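Local coordinates for peptidase, M20/M25/M40 family (PDB 4EWT), which is a putative metal-dependent amidohydrolase of the M20 peptidase family that holds two manganese ions and probably cleaves amide bonds of N-acylated amino acids, at residues V62-R76 and K123-Q135. Numbering follows the deposited sequence.
Sequences VTIDSGKPGKTLAIR and KDSFTGKVVVIHQ
K129 runs its extended side chain over one face of the sheet, past D65 and T63. Its CG lies 3.7 Å from D65 CG, and its CD touches the methyl CG2 of T63. The methylenes of K129 lie against the carboxylate, while K129 NZ stays 4.9 Å from D65 OD2, too far for a salt bridge. On the other face, I64 uses both of its branches. CG2, set anti to the backbone N, meets the edge of the F126 ring at CZ (4.0 Å) and also K123 CE. CD1, at the end of the other branch, rests on V130 and V132. I75 comes to the same two valines from the opposite strand, with its CD1 3.8 Å from V130 CG1. M112 of helix 105-120 and V384 of helix 372-386 pack on this apolar face.

Strand 129-135 lies between two neighbours in the mixed sheet of the metal-binding domain. It pairs antiparallel with 62-65 and parallel with 72-76, and the two neighbours are joined by the loop 66-71. That loop is tied back to 123-128. G128 O accepts from both S66 N and S66 OG. K68 bends at chi3 (-75°), and its NZ donates to K123 O and F126 O, the latter at 2.7 Å. D65 OD1 and S66 OG each accept from the backbone N two residues on, forming an Asx turn and an ST turn.

R76 lies at the far end, with its side chain about 6 Å from a manganese ion. Its NE and NH2 both donate to Q135 OE1, at 3.1 and 3.0 Å. The oxygen lies in the guanidinium plane, but both nitrogens approach from one face of the amide. Q135 OE1 also bonds Y338 OH, while R76 NH2 forms salt bridges with E333 and D334.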
ATOM      1  N   VAL A  62     -12.620 -52.044   9.973  1.00 41.56           N
ATOM      2  CA  VAL A  62     -12.662 -53.488   9.719  1.00 41.64           C
ATOM      3  C   VAL A  62     -11.309 -54.139  10.019  1.00 41.19           C
ATOM      4  O   VAL A  62     -10.277 -53.757   9.458  1.00 39.91           O
ATOM      5  CB  VAL A  62     -13.285 -53.877   8.327  1.00 40.70           C
ATOM      6  CG1 VAL A  62     -14.003 -52.699   7.701  1.00 40.05           C
ATOM      7  CG2 VAL A  62     -12.260 -54.457   7.368  1.00 40.41           C
ATOM      8  N   THR A  63     -11.331 -55.085  10.955  1.00 42.36           N
ATOM      9  CA  THR A  63     -10.127 -55.767  11.417  1.00 42.79           C
ATOM     10  C   THR A  63      -9.955 -57.123  10.723  1.00 42.16           C
ATOM     11  O   THR A  63     -10.874 -57.944  10.688  1.00 42.43           O
ATOM     12  CB  THR A  63     -10.124 -55.930  12.960  1.00 45.46           C
ATOM     13  OG1 THR A  63     -10.189 -54.638  13.578  1.00 46.60           O
ATOM     14  CG2 THR A  63      -8.857 -56.623  13.444  1.00 46.77           C
ATOM     15  N   ILE A  64      -8.773 -57.319  10.148  1.00 41.10           N
ATOM     16  CA  ILE A  64      -8.393 -58.583   9.538  1.00 40.60           C
ATOM     17  C   ILE A  64      -7.273 -59.166  10.396  1.00 42.73           C
ATOM     18  O   ILE A  64      -6.096 -58.824  10.220  1.00 42.10           O
ATOM     19  CB  ILE A  64      -7.892 -58.398   8.083  1.00 38.49           C
ATOM     20  CG1 ILE A  64      -8.827 -57.484   7.278  1.00 36.04           C
ATOM     21  CG2 ILE A  64      -7.721 -59.757   7.400  1.00 38.74           C
ATOM     22  CD1 ILE A  64      -8.245 -57.023   5.950  1.00 32.73           C
ATOM     23  N   ASP A  65      -7.647 -60.028  11.339  1.00 45.07           N
ATOM     24  CA  ASP A  65      -6.679 -60.656  12.234  1.00 47.75           C
ATOM     25  C   ASP A  65      -6.236 -61.979  11.630  1.00 48.20           C
ATOM     26  O   ASP A  65      -7.065 -62.840  11.327  1.00 47.89           O
ATOM     27  CB  ASP A  65      -7.288 -60.867  13.627  1.00 50.62           C
ATOM     28  CG  ASP A  65      -6.248 -61.260  14.690  1.00 54.81           C
ATOM     29  OD1 ASP A  65      -5.107 -61.644  14.337  1.00 56.69           O
ATOM     30  OD2 ASP A  65      -6.579 -61.191  15.894  1.00 58.06           O
ATOM     31  N   SER A  66      -4.927 -62.138  11.453  1.00 48.88           N
ATOM     32  CA  SER A  66      -4.369 -63.363  10.884  1.00 49.87           C
ATOM     33  C   SER A  66      -4.531 -64.557  11.834  1.00 52.45           C
ATOM     34  O   SER A  66      -4.423 -65.708  11.415  1.00 52.96           O
ATOM     35  CB  SER A  66      -2.892 -63.168  10.555  1.00 50.46           C
ATOM     36  OG  SER A  66      -2.118 -63.168  11.739  1.00 53.47           O
ATOM     37  N   GLY A  67      -4.784 -64.263  13.109  1.00 54.25           N
ATOM     38  CA  GLY A  67      -4.889 -65.280  14.150  1.00 57.46           C
ATOM     39  C   GLY A  67      -3.576 -65.447  14.893  1.00 60.14           C
ATOM     40  O   GLY A  67      -3.518 -66.118  15.926  1.00 63.17           O
ATOM     41  N   LYS A  68      -2.524 -64.826  14.361  1.00 59.18           N
ATOM     42  CA  LYS A  68      -1.166 -64.984  14.883  1.00 61.60           C
ATOM     43  C   LYS A  68      -0.635 -63.644  15.406  1.00 61.84           C
ATOM     44  O   LYS A  68      -1.073 -62.586  14.938  1.00 59.32           O
ATOM     45  CB  LYS A  68      -0.246 -65.561  13.796  1.00 61.25           C
ATOM     46  CG  LYS A  68      -0.619 -66.984  13.342  1.00 60.96           C
ATOM     47  CD  LYS A  68      -0.179 -67.273  11.901  1.00 58.10           C
ATOM     48  CE  LYS A  68      -1.081 -66.571  10.881  1.00 53.44           C
ATOM     49  NZ  LYS A  68      -0.575 -66.684   9.479  1.00 51.24           N
ATOM     50  N   PRO A  69       0.296 -63.681  16.382  1.00 65.19           N
ATOM     51  CA  PRO A  69       0.811 -62.445  16.974  1.00 65.93           C
ATOM     52  C   PRO A  69       1.684 -61.659  16.000  1.00 64.30           C
ATOM     53  O   PRO A  69       2.390 -62.253  15.181  1.00 64.61           O
ATOM     54  CB  PRO A  69       1.654 -62.942  18.160  1.00 70.66           C
ATOM     55  CG  PRO A  69       1.238 -64.371  18.372  1.00 72.10           C
ATOM     56  CD  PRO A  69       0.886 -64.871  17.023  1.00 68.80           C
ATOM     57  N   GLY A  70       1.625 -60.332  16.090  1.00 62.81           N
ATOM     58  CA  GLY A  70       2.411 -59.477  15.215  1.00 61.36           C
ATOM     59  C   GLY A  70       1.999 -58.019  15.213  1.00 59.20           C
ATOM     60  O   GLY A  70       1.121 -57.588  15.969  1.00 59.19           O
ATOM     61  N   LYS A  71       2.610 -57.286  14.316  1.00 57.49           N
ATOM     62  CA  LYS A  71       2.351 -55.872  14.092  1.00 55.00           C
ATOM     63  C   LYS A  71       0.936 -55.568  13.669  1.00 51.76           C
ATOM     64  O   LYS A  71       0.204 -56.452  13.284  1.00 51.08           O
ATOM     65  CB  LYS A  71       3.256 -55.423  12.975  1.00 54.46           C
ATOM     66  CG  LYS A  71       4.657 -55.344  13.375  1.00 57.21           C
ATOM     67  CD  LYS A  71       5.569 -55.520  12.245  1.00 57.38           C
ATOM     68  CE  LYS A  71       6.949 -55.027  12.609  1.00 60.93           C
ATOM     69  NZ  LYS A  71       7.750 -54.745  11.406  1.00 61.23           N
ATOM     70  N   THR A  72       0.566 -54.303  13.703  1.00 49.54           N
ATOM     71  CA  THR A  72      -0.728 -53.899  13.189  1.00 46.26           C
ATOM     72  C   THR A  72      -0.539 -52.722  12.247  1.00 43.72           C
ATOM     73  O   THR A  72      -0.028 -51.668  12.641  1.00 44.27           O
ATOM     74  CB  THR A  72      -1.689 -53.510  14.325  1.00 47.16           C
ATOM     75  OG1 THR A  72      -1.837 -54.614  15.227  1.00 49.63           O
ATOM     76  CG2 THR A  72      -3.053 -53.131  13.769  1.00 44.20           C
ATOM     77  N   LEU A  73      -0.937 -52.929  10.998  1.00 40.75           N
ATOM     78  CA  LEU A  73      -0.840 -51.915   9.977  1.00 38.04           C
ATOM     79  C   LEU A  73      -2.234 -51.449   9.614  1.00 35.68           C
ATOM     80  O   LEU A  73      -3.098 -52.263   9.270  1.00 34.32           O
ATOM     81  CB  LEU A  73      -0.150 -52.470   8.732  1.00 37.77           C
ATOM     82  CG  LEU A  73      -0.110 -51.555   7.508  1.00 35.97           C
ATOM     83  CD1 LEU A  73       0.730 -50.300   7.780  1.00 35.92           C
ATOM     84  CD2 LEU A  73       0.419 -52.306   6.301  1.00 35.80           C
ATOM     85  N   ALA A  74      -2.447 -50.138   9.697  1.00 34.11           N
ATOM     86  CA  ALA A  74      -3.708 -49.562   9.274  1.00 31.98           C
ATOM     87  C   ALA A  74      -3.586 -49.062   7.847  1.00 30.24           C
ATOM     88  O   ALA A  74      -2.576 -48.462   7.468  1.00 30.20           O
ATOM     89  CB  ALA A  74      -4.142 -48.452  10.205  1.00 32.01           C
ATOM     90  N   ILE A  75      -4.612 -49.336   7.051  1.00 28.68           N
ATOM     91  CA  ILE A  75      -4.688 -48.823   5.686  1.00 27.46           C
ATOM     92  C   ILE A  75      -5.987 -48.028   5.535  1.00 26.68           C
ATOM     93  O   ILE A  75      -7.041 -48.459   5.988  1.00 26.92           O
ATOM     94  CB  ILE A  75      -4.536 -49.951   4.630  1.00 27.30           C
ATOM     95  CG1 ILE A  75      -5.573 -51.057   4.845  1.00 26.73           C
ATOM     96  CG2 ILE A  75      -3.117 -50.543   4.705  1.00 29.03           C
ATOM     97  CD1 ILE A  75      -5.523 -52.153   3.801  1.00 27.14           C
ATOM     98  N   ARG A  76      -5.897 -46.851   4.931  1.00 26.15           N
ATOM     99  CA  ARG A  76      -6.977 -45.876   5.026  1.00 26.27           C
ATOM    100  C   ARG A  76      -7.580 -45.512   3.665  1.00 26.07           C
ATOM    101  O   ARG A  76      -6.854 -45.262   2.704  1.00 25.26           O
ATOM    102  CB  ARG A  76      -6.465 -44.635   5.768  1.00 26.44           C
ATOM    103  CG  ARG A  76      -7.475 -43.532   5.975  1.00 26.97           C
ATOM    104  CD  ARG A  76      -7.515 -42.573   4.796  1.00 25.94           C
ATOM    105  NE  ARG A  76      -8.014 -41.281   5.237  1.00 27.24           N
ATOM    106  CZ  ARG A  76      -7.834 -40.130   4.596  1.00 25.97           C
ATOM    107  NH1 ARG A  76      -7.172 -40.077   3.438  1.00 24.40           N
ATOM    108  NH2 ARG A  76      -8.321 -39.029   5.135  1.00 25.72           N
ATOM    109  N   LYS A 123      -5.046 -64.965   5.207  1.00 40.43           N
ATOM    110  CA  LYS A 123      -4.571 -64.918   6.589  1.00 42.24           C
ATOM    111  C   LYS A 123      -3.399 -65.870   6.827  1.00 44.87           C
ATOM    112  O   LYS A 123      -2.625 -65.674   7.770  1.00 46.63           O
ATOM    113  CB  LYS A 123      -5.707 -65.196   7.575  1.00 42.62           C
ATOM    114  CG  LYS A 123      -6.784 -64.123   7.592  1.00 40.85           C
ATOM    115  CD  LYS A 123      -7.859 -64.452   8.609  1.00 44.19           C
ATOM    116  CE  LYS A 123      -8.909 -63.356   8.684  1.00 44.23           C
ATOM    117  NZ  LYS A 123      -9.876 -63.634   9.784  1.00 47.03           N
ATOM    118  N   ASP A 124      -3.215 -66.818   5.928  1.00 45.42           N
ATOM    119  CA  ASP A 124      -2.165 -67.842   6.006  0.50 47.97           C
ATOM    120  C   ASP A 124      -0.867 -67.235   5.442  1.00 48.80           C
ATOM    121  O   ASP A 124       0.130 -67.898   5.410  1.00 51.19           O
ATOM    122  CB  ASP A 124      -2.485 -69.085   5.162  0.50 48.31           C
ATOM    123  CG  ASP A 124      -3.587 -69.946   5.766  0.50 48.25           C
ATOM    124  OD1 ASP A 124      -3.998 -69.685   6.913  0.50 48.13           O
ATOM    125  OD2 ASP A 124      -4.039 -70.892   5.085  0.50 47.50           O
ATOM    126  N   SER A 125      -0.916 -66.006   4.983  1.00 47.04           N
ATOM    127  CA  SER A 125       0.257 -65.348   4.388  1.00 48.08           C
ATOM    128  C   SER A 125       0.827 -64.155   5.164  1.00 48.05           C
ATOM    129  O   SER A 125       1.766 -63.502   4.695  1.00 48.92           O
ATOM    130  CB  SER A 125      -0.039 -64.930   2.942  1.00 46.71           C
ATOM    131  OG  SER A 125      -0.330 -66.062   2.144  1.00 48.26           O
ATOM    132  N   PHE A 126       0.265 -63.857   6.334  1.00 47.31           N
ATOM    133  CA  PHE A 126       0.822 -62.808   7.194  1.00 47.78           C
ATOM    134  C   PHE A 126       0.554 -63.066   8.670  1.00 49.25           C
ATOM    135  O   PHE A 126      -0.134 -64.025   9.027  1.00 49.47           O
ATOM    136  CB  PHE A 126       0.359 -61.395   6.770  1.00 44.78           C
ATOM    137  CG  PHE A 126      -1.132 -61.171   6.863  1.00 41.77           C
ATOM    138  CD1 PHE A 126      -1.693 -60.596   8.001  1.00 40.97           C
ATOM    139  CD2 PHE A 126      -1.973 -61.511   5.798  1.00 39.65           C
ATOM    140  CE1 PHE A 126      -3.067 -60.376   8.089  1.00 39.50           C
ATOM    141  CE2 PHE A 126      -3.353 -61.295   5.870  1.00 37.43           C
ATOM    142  CZ  PHE A 126      -3.901 -60.730   7.015  1.00 37.75           C
ATOM    143  N   THR A 127       1.119 -62.205   9.514  1.00 50.38           N
ATOM    144  CA  THR A 127       0.916 -62.251  10.960  1.00 52.33           C
ATOM    145  C   THR A 127       0.413 -60.894  11.447  1.00 50.83           C
ATOM    146  O   THR A 127       0.459 -59.910  10.714  1.00 48.94           O
ATOM    147  CB  THR A 127       2.212 -62.598  11.709  1.00 55.77           C
ATOM    148  OG1 THR A 127       3.181 -61.570  11.474  1.00 56.80           O
ATOM    149  CG2 THR A 127       2.768 -63.946  11.244  1.00 57.96           C
ATOM    150  N   GLY A 128      -0.055 -60.849  12.690  1.00 52.20           N
ATOM    151  CA  GLY A 128      -0.622 -59.629  13.250  1.00 50.96           C
ATOM    152  C   GLY A 128      -1.950 -59.290  12.603  1.00 48.22           C
ATOM    153  O   GLY A 128      -2.738 -60.181  12.294  1.00 47.63           O
ATOM    154  N   LYS A 129      -2.185 -57.999  12.385  1.00 46.31           N
ATOM    155  CA  LYS A 129      -3.478 -57.522  11.926  1.00 44.21           C
ATOM    156  C   LYS A 129      -3.367 -56.430  10.873  1.00 41.61           C
ATOM    157  O   LYS A 129      -2.422 -55.631  10.867  1.00 41.76           O
ATOM    158  CB  LYS A 129      -4.285 -56.945  13.094  1.00 45.60           C
ATOM    159  CG  LYS A 129      -4.660 -57.904  14.206  1.00 49.06           C
ATOM    160  CD  LYS A 129      -5.324 -57.125  15.333  1.00 52.34           C
ATOM    161  CE  LYS A 129      -5.184 -57.830  16.667  1.00 57.26           C
ATOM    162  NZ  LYS A 129      -5.301 -56.834  17.773  1.00 60.33           N
ATOM    163  N   VAL A 130      -4.362 -56.396   9.995  1.00 39.17           N
ATOM    164  CA  VAL A 130      -4.621 -55.242   9.159  1.00 36.62           C
ATOM    165  C   VAL A 130      -5.834 -54.545   9.754  1.00 36.23           C
ATOM    166  O   VAL A 130      -6.837 -55.189  10.078  1.00 36.62           O
ATOM    167  CB  VAL A 130      -4.949 -55.630   7.705  1.00 35.48           C
ATOM    168  CG1 VAL A 130      -5.115 -54.382   6.847  1.00 33.57           C
ATOM    169  CG2 VAL A 130      -3.873 -56.519   7.124  1.00 36.50           C
ATOM    170  N   VAL A 131      -5.729 -53.235   9.916  1.00 35.41           N
ATOM    171  CA  VAL A 131      -6.865 -52.409  10.277  1.00 35.12           C
ATOM    172  C   VAL A 131      -7.216 -51.566   9.052  1.00 33.16           C
ATOM    173  O   VAL A 131      -6.500 -50.637   8.704  1.00 32.65           O
ATOM    174  CB  VAL A 131      -6.562 -51.501  11.510  1.00 36.39           C
ATOM    175  CG1 VAL A 131      -7.706 -50.537  11.773  1.00 35.59           C
ATOM    176  CG2 VAL A 131      -6.309 -52.357  12.747  1.00 39.96           C
ATOM    177  N   VAL A 132      -8.315 -51.903   8.398  1.00 32.55           N
ATOM    178  CA  VAL A 132      -8.800 -51.108   7.294  1.00 31.57           C
ATOM    179  C   VAL A 132      -9.676 -50.000   7.860  1.00 32.40           C
ATOM    180  O   VAL A 132     -10.609 -50.272   8.621  1.00 34.00           O
ATOM    181  CB  VAL A 132      -9.588 -51.962   6.295  1.00 31.44           C
ATOM    182  CG1 VAL A 132     -10.078 -51.108   5.144  1.00 29.78           C
ATOM    183  CG2 VAL A 132      -8.717 -53.101   5.795  1.00 30.95           C
ATOM    184  N   ILE A 133      -9.351 -48.759   7.500  1.00 31.33           N
ATOM    185  CA  ILE A 133     -10.083 -47.588   7.952  1.00 32.18           C
ATOM    186  C   ILE A 133     -10.883 -47.005   6.790  1.00 31.66           C
ATOM    187  O   ILE A 133     -10.310 -46.479   5.836  1.00 31.20           O
ATOM    188  CB  ILE A 133      -9.116 -46.506   8.527  1.00 32.09           C
ATOM    189  CG1 ILE A 133      -8.365 -47.041   9.750  1.00 32.94           C
ATOM    190  CG2 ILE A 133      -9.867 -45.218   8.886  1.00 32.60           C
ATOM    191  CD1 ILE A 133      -7.208 -46.151  10.209  1.00 34.49           C
ATOM    192  N   HIS A 134     -12.206 -47.116   6.869  1.00 32.47           N
ATOM    193  CA  HIS A 134     -13.088 -46.447   5.923  1.00 32.48           C
ATOM    194  C   HIS A 134     -13.587 -45.159   6.577  1.00 33.39           C
ATOM    195  O   HIS A 134     -14.397 -45.199   7.508  1.00 34.88           O
ATOM    196  CB  HIS A 134     -14.254 -47.362   5.514  1.00 33.63           C
ATOM    197  CG  HIS A 134     -13.859 -48.467   4.583  1.00 32.36           C
ATOM    198  ND1 HIS A 134     -13.765 -49.782   4.986  1.00 33.83           N
ATOM    199  CD2 HIS A 134     -13.543 -48.454   3.265  1.00 30.93           C
ATOM    200  CE1 HIS A 134     -13.416 -50.532   3.954  1.00 32.05           C
ATOM    201  NE2 HIS A 134     -13.267 -49.750   2.900  1.00 31.53           N
ATOM    202  N   GLN A 135     -13.079 -44.023   6.095  1.00 32.79           N
ATOM    203  CA  GLN A 135     -13.257 -42.732   6.761  1.00 33.55           C
ATOM    204  C   GLN A 135     -14.252 -41.812   6.054  1.00 34.30           C
ATOM    205  O   GLN A 135     -14.132 -41.577   4.853  1.00 33.12           O
ATOM    206  CB  GLN A 135     -11.903 -42.022   6.895  1.00 32.74           C
ATOM    207  CG  GLN A 135     -11.911 -40.782   7.787  1.00 33.14           C
ATOM    208  CD  GLN A 135     -10.796 -39.821   7.447  1.00 33.19           C
ATOM    209  OE1 GLN A 135      -9.612 -40.131   7.606  1.00 31.84           O
ATOM    210  NE2 GLN A 135     -11.165 -38.641   6.964  1.00 32.73           N
TER